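Local coordinates for uncharacterized protein (Thermus thermophilus HB8, PDB 6SCE) that acts as a DNA nuclease of type III CRISPR defence that is switched on when it binds cyclic oligoadenylate, at residues His401-Asp406 with Val418-Gly423; Arg549-Phe554 with Asn630-Arg635; Glu422-Asp427 with Gly517-Met522. All coordinates share one frame; numbering follows the deposited sequence.

Contact 1: residues His401-Asp406 with Val418-Gly423; sequences HYLDGD and VPWEEG. With nucleotides of chain B.
Trp420 meets the turn after strand 399-404 through the edge of its indole. Trp420 NE1 donates to Asp406 O at 2.9 Å, nearly straight at 160°, with the oxygen almost in the ring plane. At the same edge Trp420 CZ2 touches CD1 of Leu403 at 4.0 Å. A water also donates to Asp406 O and accepts from Val418 N, so this carbonyl takes the indole N-H directly and reaches Val418 N through the water. Val418 CG1 lies 3.6 Å above one face of the indole of Trp420, over its centre, and probably helps to fix its tilt.

The same turn and the strand before it bind the adenylate of chain B, consistent with the activator site. Gly405 N donates to N7 of A4 of chain B at 3.0 Å, and Gly405 O accepts from N6 of that base at 3.1 Å. CD2 of Leu403 packs on N6, while CD1 faces the tryptophan. With CG of Tyr402 anti to the backbone N (chi1 -179°), its OH reaches OP1 of A1 of chain B at 2.6 Å. Further out, Arg549 and Arg635 form salt bridges with the carboxylate of Asp406.

Gly405 has positive phi, which favours glycine here. Its two backbone bonds use the Hoogsteen edge of the adenine. Reading of this edge of the base thus rests on main-chain atoms, and the indole bond one residue later probably helps keep that turn in shape.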
loop_
_atom_site.group_PDB
_atom_site.type_symbol
_atom_site.label_atom_id
_atom_site.label_comp_id
_atom_site.label_asym_id
_atom_site.label_seq_id
_atom_site.Cartn_x
_atom_site.Cartn_y
_atom_site.Cartn_z
ATOM N N HIS A 401 13.575 13.936 2.712
ATOM C CA HIS A 401 13.175 13.588 1.355
ATOM C C HIS A 401 11.859 12.866 1.345
ATOM O O HIS A 401 11.385 12.386 2.378
ATOM C CB HIS A 401 14.244 12.742 0.666
ATOM C CG HIS A 401 14.395 11.373 1.244
ATOM N ND1 HIS A 401 15.463 11.017 2.040
ATOM C CD2 HIS A 401 13.619 10.266 1.139
ATOM C CE1 HIS A 401 15.324 9.755 2.422
ATOM N NE2 HIS A 401 14.220 9.276 1.887
ATOM N N TYR A 402 11.293 12.789 0.167
ATOM C CA TYR A 402 10.047 12.097 -0.075
ATOM C C TYR A 402 10.139 11.444 -1.437
ATOM O O TYR A 402 10.258 12.135 -2.472
ATOM C CB TYR A 402 8.889 13.094 -0.026
ATOM C CG TYR A 402 7.534 12.476 -0.235
ATOM C CD1 TYR A 402 7.021 12.298 -1.500
ATOM C CD2 TYR A 402 6.739 12.096 0.860
ATOM C CE1 TYR A 402 5.775 11.737 -1.703
ATOM C CE2 TYR A 402 5.495 11.509 0.663
ATOM C CZ TYR A 402 5.012 11.333 -0.611
ATOM O OH TYR A 402 3.784 10.742 -0.851
ATOM N N LEU A 403 10.035 10.118 -1.477
ATOM C CA LEU A 403 9.971 9.408 -2.754
ATOM C C LEU A 403 8.683 9.686 -3.466
ATOM O O LEU A 403 7.605 9.487 -2.921
ATOM C CB LEU A 403 10.136 7.898 -2.583
ATOM C CG LEU A 403 10.041 7.058 -3.875
ATOM C CD1 LEU A 403 11.299 7.209 -4.711
ATOM C CD2 LEU A 403 9.873 5.586 -3.529
ATOM N N ASP A 404 8.797 10.168 -4.702
ATOM C CA ASP A 404 7.654 10.381 -5.537
ATOM C C ASP A 404 7.804 9.461 -6.746
ATOM O O ASP A 404 8.366 9.862 -7.779
ATOM C CB ASP A 404 7.579 11.853 -5.948
ATOM C CG ASP A 404 6.424 12.130 -6.900
ATOM O OD1 ASP A 404 5.404 11.427 -6.832
ATOM O OD2 ASP A 404 6.560 13.029 -7.768
ATOM N N GLY A 405 7.305 8.232 -6.613
ATOM C CA GLY A 405 7.425 7.209 -7.657
ATOM C C GLY A 405 8.845 6.691 -7.711
ATOM O O GLY A 405 9.221 5.797 -6.947
ATOM N N ASP A 406 9.635 7.277 -8.610
ATOM C CA ASP A 406 11.012 6.829 -8.883
ATOM C C ASP A 406 12.163 7.777 -8.529
ATOM O O ASP A 406 13.324 7.438 -8.734
ATOM C CB ASP A 406 11.138 6.477 -10.363
ATOM C CG ASP A 406 10.974 7.678 -11.261
ATOM O OD1 ASP A 406 10.061 8.478 -11.023
ATOM O OD2 ASP A 406 11.776 7.839 -12.206
ATOM N N VAL A 418 17.955 8.058 -7.384
ATOM C CA VAL A 418 18.239 6.939 -6.495
ATOM C C VAL A 418 19.128 5.951 -7.231
ATOM O O VAL A 418 18.923 5.740 -8.423
ATOM C CB VAL A 418 16.927 6.263 -6.114
ATOM C CG1 VAL A 418 17.148 5.069 -5.186
ATOM C CG2 VAL A 418 16.051 7.278 -5.399
ATOM N N PRO A 419 20.096 5.337 -6.540
ATOM C CA PRO A 419 20.899 4.308 -7.237
ATOM C C PRO A 419 20.125 2.986 -7.327
ATOM O O PRO A 419 20.483 1.994 -6.703
ATOM C CB PRO A 419 22.152 4.174 -6.377
ATOM C CG PRO A 419 21.827 4.786 -5.055
ATOM C CD PRO A 419 20.623 5.679 -5.215
ATOM N N TRP A 420 19.097 2.973 -8.150
ATOM C CA TRP A 420 18.196 1.834 -8.199
ATOM C C TRP A 420 18.915 0.588 -8.692
ATOM O O TRP A 420 18.495 -0.519 -8.372
ATOM C CB TRP A 420 17.051 2.096 -9.153
ATOM C CG TRP A 420 16.056 3.127 -8.692
ATOM C CD1 TRP A 420 15.749 4.288 -9.313
ATOM C CD2 TRP A 420 15.186 3.021 -7.569
ATOM N NE1 TRP A 420 14.749 4.941 -8.619
ATOM C CE2 TRP A 420 14.376 4.166 -7.559
ATOM C CE3 TRP A 420 15.011 2.062 -6.568
ATOM C CZ2 TRP A 420 13.417 4.398 -6.570
ATOM C CZ3 TRP A 420 14.028 2.290 -5.590
ATOM C CH2 TRP A 420 13.259 3.440 -5.614
ATOM N N GLU A 421 19.991 0.773 -9.458
ATOM C CA GLU A 421 20.777 -0.356 -9.972
ATOM C C GLU A 421 21.374 -1.212 -8.859
ATOM O O GLU A 421 21.745 -2.352 -9.092
ATOM C CB GLU A 421 21.866 0.106 -10.970
ATOM C CG GLU A 421 23.040 0.864 -10.358
ATOM C CD GLU A 421 22.718 2.310 -9.998
ATOM O OE1 GLU A 421 21.590 2.785 -10.269
ATOM O OE2 GLU A 421 23.602 2.985 -9.435
ATOM N N GLU A 422 21.451 -0.668 -7.653
ATOM C CA GLU A 422 21.896 -1.422 -6.471
ATOM C C GLU A 422 20.785 -2.176 -5.772
ATOM O O GLU A 422 21.027 -2.866 -4.799
ATOM C CB GLU A 422 22.516 -0.489 -5.445
ATOM C CG GLU A 422 23.676 0.347 -5.943
ATOM C CD GLU A 422 24.156 1.314 -4.880
ATOM O OE1 GLU A 422 23.663 1.233 -3.720
ATOM O OE2 GLU A 422 24.998 2.173 -5.197
ATOM N N GLY A 423 19.564 -2.007 -6.241
ATOM C CA GLY A 423 18.399 -2.648 -5.651
ATOM C C GLY A 423 18.310 -4.108 -6.049
ATOM O O GLY A 423 18.880 -4.534 -7.083
ATOM P P A B 4 1.895 4.504 3.291
ATOM O OP1 A B 4 0.803 4.051 2.383
ATOM O OP2 A B 4 2.993 3.543 3.659
ATOM O "O5'" A B 4 2.524 5.839 2.678
ATOM C "C5'" A B 4 3.413 5.708 1.559
ATOM C "C4'" A B 4 3.354 6.986 0.758
ATOM O "O4'" A B 4 4.467 7.025 -0.181
ATOM C "C3'" A B 4 2.086 7.113 -0.075
ATOM O "O3'" A B 4 1.609 8.445 -0.239
ATOM C "C2'" A B 4 2.571 6.590 -1.431
ATOM O "O2'" A B 4 1.735 6.980 -2.497
ATOM C "C1'" A B 4 3.945 7.233 -1.472
ATOM N N9 A B 4 4.851 6.685 -2.471
ATOM C C8 A B 4 5.549 7.438 -3.381
ATOM N N7 A B 4 6.253 6.711 -4.210
ATOM C C5 A B 4 5.976 5.395 -3.853
ATOM C C6 A B 4 6.412 4.154 -4.363
ATOM N N6 A B 4 7.227 4.014 -5.414
ATOM N N1 A B 4 5.918 3.033 -3.777
ATOM C C2 A B 4 5.073 3.169 -2.746
ATOM N N3 A B 4 4.613 4.281 -2.166
ATOM C C4 A B 4 5.108 5.372 -2.769
ATOM P P A B 1 1.189 9.389 0.984
ATOM O OP1 A B 1 2.207 10.471 1.168
ATOM O OP2 A B 1 0.839 8.560 2.203
ATOM O "O5'" A B 1 -0.113 10.091 0.385
ATOM C "C5'" A B 1 -1.409 9.518 0.540
ATOM C "C4'" A B 1 -2.258 9.954 -0.630
ATOM O "O4'" A B 1 -1.828 9.248 -1.824
ATOM C "C3'" A B 1 -3.749 9.656 -0.445
ATOM O "O3'" A B 1 -4.395 10.868 -0.037
ATOM C "C2'" A B 1 -4.171 9.153 -1.833
ATOM O "O2'" A B 1 -4.559 10.220 -2.672
ATOM C "C1'" A B 1 -2.898 8.493 -2.346
ATOM N N9 A B 1 -2.718 7.100 -1.931
ATOM C C8 A B 1 -1.575 6.551 -1.423
ATOM N N7 A B 1 -1.714 5.277 -1.156
ATOM C C5 A B 1 -3.011 4.971 -1.531
ATOM C C6 A B 1 -3.753 3.776 -1.492
ATOM N N6 A B 1 -3.266 2.630 -1.025
ATOM N N1 A B 1 -5.029 3.815 -1.948
ATOM C C2 A B 1 -5.506 4.985 -2.399
ATOM N N3 A B 1 -4.902 6.171 -2.468
ATOM C C4 A B 1 -3.642 6.096 -2.011
HETATM O O HOH W 1 15.829 8.005 -9.324
#

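Contact 2: residues Arg549-Phe554 with Asn630-Arg635; sequences RGALWF and NPAPRR
The backbones come closest where Ala551 faces Pro633, with 5.1 Å between their CA atoms, and no direct hydrogen bond joins the two segments. The peptide before Pro633 is cis. It lies in a loop with no regular structure, and the two segments meet here through two methyl groups, the proline ring and the indole of Trp553.

The methyl of Ala551 sits against the Ala632-Pro633 link. Ala551 CB is 3.8 Å from Ala632 CB and 4.0 Å from Pro633 CD. The methyl of Ala632 also touches CZ2 of Trp553 at 3.9 Å, at an oblique approach to the ring. Trp553 CG lies anti to the carbonyl carbon (chi1 -68°), which helps turn the indole toward the loop. One water, in the plane of the indole, accepts from Trp553 NE1 at 2.9 Å and donates to Ala632 O at 2.8 Å.

The pyrrolidine of Pro633 lies against the Arg549-Gly550 turn. Pro633 CD is 3.0 Å from Arg549 O, a buried carbonyl with no polar partner. Pro633 CB meets Gly550 O at 3.6 Å. Gly550 has positive phi, and a CB there would jam against the carbonyl O of Arg549 and sit tightly by Pro633 CG. An alanine in place of Pro633 would lose CG and CD, which would probably open a gap beside Arg549 O and weaken the preference for the cis peptide. Arg549 and Arg635 converge on the carboxylate of Asp406.

Gly550 O also bonds an adenine N6 of the bound RNA, and Pro633 packs on an adenine base. Behind the contact, Trp553 stacks on Phe546 and touches strand 584-592, as does Ala632. Leu552 packs on helix 425-432, and Phe554 on helices 425-432 and 561-579.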
loop_
_atom_site.group_PDB
_atom_site.type_symbol
_atom_site.label_atom_id
_atom_site.label_comp_id
_atom_site.label_asym_id
_atom_site.label_seq_id
_atom_site.Cartn_x
_atom_site.Cartn_y
_atom_site.Cartn_z
ATOM N N ARG A 549 13.303 0.657 -10.744
ATOM C CA ARG A 549 13.041 2.063 -10.400
ATOM C C ARG A 549 11.900 2.349 -9.413
ATOM O O ARG A 549 11.187 3.318 -9.580
ATOM C CB ARG A 549 12.821 2.853 -11.687
ATOM C CG ARG A 549 14.070 2.806 -12.571
ATOM C CD ARG A 549 14.000 3.769 -13.729
ATOM N NE ARG A 549 13.789 5.165 -13.324
ATOM C CZ ARG A 549 14.726 6.002 -12.875
ATOM N NH1 ARG A 549 15.991 5.626 -12.709
ATOM N NH2 ARG A 549 14.381 7.246 -12.573
ATOM N N GLY A 550 11.734 1.534 -8.377
ATOM C CA GLY A 550 10.678 1.793 -7.357
ATOM C C GLY A 550 9.329 1.121 -7.597
ATOM O O GLY A 550 8.274 1.479 -6.955
ATOM N N ALA A 551 9.339 0.164 -8.531
ATOM C CA ALA A 551 8.187 -0.714 -8.730
ATOM C C ALA A 551 8.659 -2.161 -8.800
ATOM O O ALA A 551 9.578 -2.505 -9.550
ATOM C CB ALA A 551 7.412 -0.334 -9.970
ATOM N N LEU A 552 8.059 -2.994 -7.958
ATOM C CA LEU A 552 8.257 -4.438 -8.016
ATOM C C LEU A 552 7.237 -5.037 -8.978
ATOM O O LEU A 552 6.082 -4.595 -9.037
ATOM C CB LEU A 552 8.058 -5.065 -6.635
ATOM C CG LEU A 552 8.565 -6.498 -6.488
ATOM C CD1 LEU A 552 10.043 -6.613 -6.730
ATOM C CD2 LEU A 552 8.252 -6.951 -5.069
ATOM N N TRP A 553 7.668 -6.048 -9.728
ATOM C CA TRP A 553 6.803 -6.747 -10.684
ATOM C C TRP A 553 6.873 -8.237 -10.403
ATOM O O TRP A 553 7.962 -8.775 -10.219
ATOM C CB TRP A 553 7.289 -6.554 -12.127
ATOM C CG TRP A 553 7.165 -5.172 -12.695
ATOM C CD1 TRP A 553 7.911 -4.081 -12.367
ATOM C CD2 TRP A 553 6.297 -4.763 -13.749
ATOM N NE1 TRP A 553 7.517 -2.992 -13.118
ATOM C CE2 TRP A 553 6.543 -3.390 -13.986
ATOM C CE3 TRP A 553 5.325 -5.421 -14.516
ATOM C CZ2 TRP A 553 5.850 -2.664 -14.952
ATOM C CZ3 TRP A 553 4.627 -4.699 -15.448
ATOM C CH2 TRP A 553 4.887 -3.325 -15.660
ATOM N N PHE A 554 5.708 -8.877 -10.365
ATOM C CA PHE A 554 5.604 -10.322 -10.343
ATOM C C PHE A 554 5.199 -10.783 -11.734
ATOM O O PHE A 554 4.392 -10.132 -12.401
ATOM C CB PHE A 554 4.552 -10.772 -9.335
ATOM C CG PHE A 554 4.894 -10.440 -7.916
ATOM C CD1 PHE A 554 6.170 -10.673 -7.421
ATOM C CD2 PHE A 554 3.938 -9.903 -7.068
ATOM C CE1 PHE A 554 6.486 -10.362 -6.111
ATOM C CE2 PHE A 554 4.248 -9.598 -5.756
ATOM C CZ PHE A 554 5.508 -9.836 -5.273
ATOM N N ASN A 630 1.511 2.577 -19.153
ATOM C CA ASN A 630 1.234 3.235 -17.856
ATOM C C ASN A 630 2.481 3.056 -16.984
ATOM O O ASN A 630 2.580 2.066 -16.253
ATOM C CB ASN A 630 0.016 2.612 -17.153
ATOM C CG ASN A 630 -1.280 2.801 -17.932
ATOM O OD1 ASN A 630 -1.505 3.844 -18.552
ATOM N ND2 ASN A 630 -2.148 1.787 -17.893
ATOM N N PRO A 631 3.437 4.000 -17.062
ATOM C CA PRO A 631 4.748 3.813 -16.414
ATOM C C PRO A 631 4.671 3.470 -14.913
ATOM O O PRO A 631 3.852 4.035 -14.195
ATOM C CB PRO A 631 5.445 5.164 -16.621
ATOM C CG PRO A 631 4.769 5.773 -17.811
ATOM C CD PRO A 631 3.348 5.292 -17.774
ATOM N N ALA A 632 5.499 2.523 -14.478
ATOM C CA ALA A 632 5.580 2.109 -13.081
ATOM C C ALA A 632 6.992 2.391 -12.612
ATOM O O ALA A 632 7.935 1.978 -13.287
ATOM C CB ALA A 632 5.285 0.617 -12.951
ATOM N N PRO A 633 7.174 3.052 -11.462
ATOM C CA PRO A 633 6.095 3.578 -10.589
ATOM C C PRO A 633 5.546 4.919 -11.076
ATOM O O PRO A 633 6.216 5.602 -11.844
ATOM C CB PRO A 633 6.830 3.806 -9.266
ATOM C CG PRO A 633 8.193 4.215 -9.703
ATOM C CD PRO A 633 8.504 3.359 -10.921
ATOM N N ARG A 634 4.357 5.304 -10.624
ATOM C CA ARG A 634 3.751 6.580 -11.033
ATOM C C ARG A 634 4.404 7.732 -10.288
ATOM O O ARG A 634 4.737 7.599 -9.107
ATOM C CB ARG A 634 2.248 6.595 -10.758
ATOM C CG ARG A 634 1.479 5.538 -11.534
ATOM C CD ARG A 634 -0.012 5.570 -11.228
ATOM N NE ARG A 634 -0.426 4.546 -10.259
ATOM C CZ ARG A 634 -0.575 4.720 -8.943
ATOM N NH1 ARG A 634 -0.972 3.697 -8.192
ATOM N NH2 ARG A 634 -0.307 5.891 -8.363
ATOM N N ARG A 635 4.615 8.845 -10.983
ATOM C CA ARG A 635 5.036 10.094 -10.337
ATOM C C ARG A 635 3.793 10.924 -10.060
ATOM O O ARG A 635 3.073 11.268 -10.987
ATOM C CB ARG A 635 5.952 10.904 -11.243
ATOM C CG ARG A 635 7.329 10.315 -11.458
ATOM C CD ARG A 635 8.188 11.282 -12.263
ATOM N NE ARG A 635 9.554 10.792 -12.388
ATOM C CZ ARG A 635 10.552 11.469 -12.953
ATOM N NH1 ARG A 635 10.345 12.683 -13.460
ATOM N NH2 ARG A 635 11.766 10.929 -13.013
HETATM O O HOH W 2 9.066 -0.560 -13.050
#

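Contact 3: residues Glu422-Asp427 with Gly517-Met522; sequences EGRPED and GGQARM
This is a partly buried contact that joins a salt bridge to packing on a proline, between the N-terminal end of helix 425-432 and the start of strand 519-528. Arg521 and Glu426 form a side-on salt bridge. Arg521 NH2 gives Glu426 OE2 a straight bond of 3.0 Å, on the syn lone pair. Arg521 NE reaches Glu426 OE1, also at 3.0 Å, but more bent and 33° out of the carboxylate plane. The carboxylate and guanidinium planes are 53° apart, so the pair is twisted rather than flat.

The bend of Arg521 at chi2 (-80°) brings the guanidinium back beside its own strand. There Arg521 NH1 donates to Gln519 OE1 and Ala520 O, both at 3.1 Å. Pro425 CD lies over one face of the Arg521 guanidinium, 3.8 Å above its plane and toward the rim, and Pro425 CG packs on Arg521 CG. A water accepts from Gln519 NE2 at 2.6 Å and donates to Gly423 O, the carbonyl ahead of the N-cap residue Arg424.

All three guanidinium nitrogens are engaged, and the bonds to both segments hold the group against rotation. The charge of Glu426, in the first turn of its helix, is also likely to be favoured by the helix dipole.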
loop_
_atom_site.group_PDB
_atom_site.type_symbol
_atom_site.label_atom_id
_atom_site.label_comp_id
_atom_site.label_asym_id
_atom_site.label_seq_id
_atom_site.Cartn_x
_atom_site.Cartn_y
_atom_site.Cartn_z
ATOM N N GLU A 422 21.451 -0.668 -7.653
ATOM C CA GLU A 422 21.896 -1.422 -6.471
ATOM C C GLU A 422 20.785 -2.176 -5.772
ATOM O O GLU A 422 21.027 -2.866 -4.799
ATOM C CB GLU A 422 22.516 -0.489 -5.445
ATOM C CG GLU A 422 23.676 0.347 -5.943
ATOM C CD GLU A 422 24.156 1.314 -4.880
ATOM O OE1 GLU A 422 23.663 1.233 -3.720
ATOM O OE2 GLU A 422 24.998 2.173 -5.197
ATOM N N GLY A 423 19.564 -2.007 -6.241
ATOM C CA GLY A 423 18.399 -2.648 -5.651
ATOM C C GLY A 423 18.310 -4.108 -6.049
ATOM O O GLY A 423 18.880 -4.534 -7.083
ATOM N N ARG A 424 17.641 -4.884 -5.205
ATOM C CA ARG A 424 17.415 -6.308 -5.492
ATOM C C ARG A 424 16.010 -6.665 -5.057
ATOM O O ARG A 424 15.606 -6.318 -3.925
ATOM C CB ARG A 424 18.415 -7.183 -4.747
ATOM C CG ARG A 424 19.869 -6.802 -4.945
ATOM C CD ARG A 424 20.788 -7.595 -4.026
ATOM N NE ARG A 424 22.018 -6.854 -3.736
ATOM C CZ ARG A 424 22.926 -7.188 -2.816
ATOM N NH1 ARG A 424 22.781 -8.282 -2.072
ATOM N NH2 ARG A 424 23.998 -6.423 -2.646
ATOM N N PRO A 425 15.267 -7.375 -5.916
ATOM C CA PRO A 425 13.908 -7.675 -5.543
ATOM C C PRO A 425 13.802 -8.518 -4.262
ATOM O O PRO A 425 12.852 -8.359 -3.520
ATOM C CB PRO A 425 13.335 -8.426 -6.761
ATOM C CG PRO A 425 14.463 -8.725 -7.650
ATOM C CD PRO A 425 15.623 -7.889 -7.252
ATOM N N GLU A 426 14.772 -9.385 -4.010
ATOM C CA GLU A 426 14.740 -10.207 -2.824
ATOM C C GLU A 426 14.948 -9.365 -1.542
ATOM O O GLU A 426 14.430 -9.730 -0.490
ATOM C CB GLU A 426 15.731 -11.379 -2.908
ATOM C CG GLU A 426 17.190 -11.010 -3.101
ATOM C CD GLU A 426 17.581 -10.749 -4.553
ATOM O OE1 GLU A 426 16.704 -10.583 -5.447
ATOM O OE2 GLU A 426 18.797 -10.688 -4.800
ATOM N N ASP A 427 15.680 -8.248 -1.641
ATOM C CA ASP A 427 15.890 -7.357 -0.493
ATOM C C ASP A 427 14.627 -6.583 -0.202
ATOM O O ASP A 427 14.197 -6.509 0.942
ATOM C CB ASP A 427 17.080 -6.411 -0.704
ATOM C CG ASP A 427 18.416 -7.137 -0.652
ATOM O OD1 ASP A 427 18.432 -8.321 -0.310
ATOM O OD2 ASP A 427 19.456 -6.541 -0.970
ATOM N N GLY A 517 19.673 -0.845 -15.414
ATOM C CA GLY A 517 19.832 -0.954 -13.966
ATOM C C GLY A 517 18.748 -1.745 -13.226
ATOM O O GLY A 517 18.705 -1.731 -11.990
ATOM N N GLY A 518 17.877 -2.433 -13.967
ATOM C CA GLY A 518 16.821 -3.258 -13.364
ATOM C C GLY A 518 17.334 -4.664 -13.083
ATOM O O GLY A 518 18.323 -5.109 -13.671
ATOM N N GLN A 519 16.660 -5.362 -12.180
ATOM C CA GLN A 519 17.046 -6.720 -11.806
ATOM C C GLN A 519 15.875 -7.681 -12.060
ATOM O O GLN A 519 14.760 -7.427 -11.593
ATOM C CB GLN A 519 17.447 -6.751 -10.334
ATOM C CG GLN A 519 18.828 -6.184 -10.061
ATOM C CD GLN A 519 19.908 -7.262 -10.042
ATOM O OE1 GLN A 519 19.974 -8.115 -10.939
ATOM N NE2 GLN A 519 20.749 -7.244 -9.000
ATOM N N ALA A 520 16.139 -8.765 -12.794
ATOM C CA ALA A 520 15.136 -9.818 -13.061
ATOM C C ALA A 520 15.540 -11.146 -12.437
ATOM O O ALA A 520 16.727 -11.446 -12.294
ATOM C CB ALA A 520 14.909 -9.979 -14.554
ATOM N N ARG A 521 14.532 -11.914 -12.031
ATOM C CA ARG A 521 14.712 -13.203 -11.408
ATOM C C ARG A 521 13.684 -14.174 -11.954
ATOM O O ARG A 521 12.586 -13.779 -12.385
ATOM C CB ARG A 521 14.501 -13.135 -9.894
ATOM C CG ARG A 521 15.362 -12.128 -9.155
ATOM C CD ARG A 521 16.770 -12.647 -8.907
ATOM N NE ARG A 521 17.519 -11.704 -8.090
ATOM C CZ ARG A 521 18.255 -10.701 -8.566
ATOM N NH1 ARG A 521 18.387 -10.499 -9.877
ATOM N NH2 ARG A 521 18.889 -9.901 -7.719
HETATM N N MSE A 522 14.022 -15.459 -11.873
HETATM C CA MSE A 522 13.068 -16.506 -12.227
HETATM C C MSE A 522 12.147 -16.704 -11.045
HETATM O O MSE A 522 12.145 -15.893 -10.109
HETATM C CB MSE A 522 13.871 -17.732 -12.681
HETATM C CG MSE A 522 14.452 -17.424 -14.042
HETATM SE SE MSE A 522 14.949 -19.155 -14.909
HETATM C CE MSE A 522 13.109 -19.615 -15.364
HETATM O O HOH W 3 21.412 -4.938 -7.882
#

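In the fold
From the N terminus, contact 1 closes a short loop through the hairpin strands 407-410 and 415-417. Contact 3 begins at Glu422 and Gly423, where contact 1 ends, and spans 90 residues to strand 519-528. Contact 2 follows in series, bringing the C-terminal loop back to strand 551-558. None of the three loops lies within another. Contacts 2 and 3 reach the same sheet, while contact 1 belongs to the sheet that holds strand 399-404. Contacts 1 and 2 meet through Asp406 and the packing of Gly405 on Pro633. Leu552 packs on Pro425 between contacts 2 and 3. Together they connect what is probably the activator site with the sheet of strands 519-528 and 551-558.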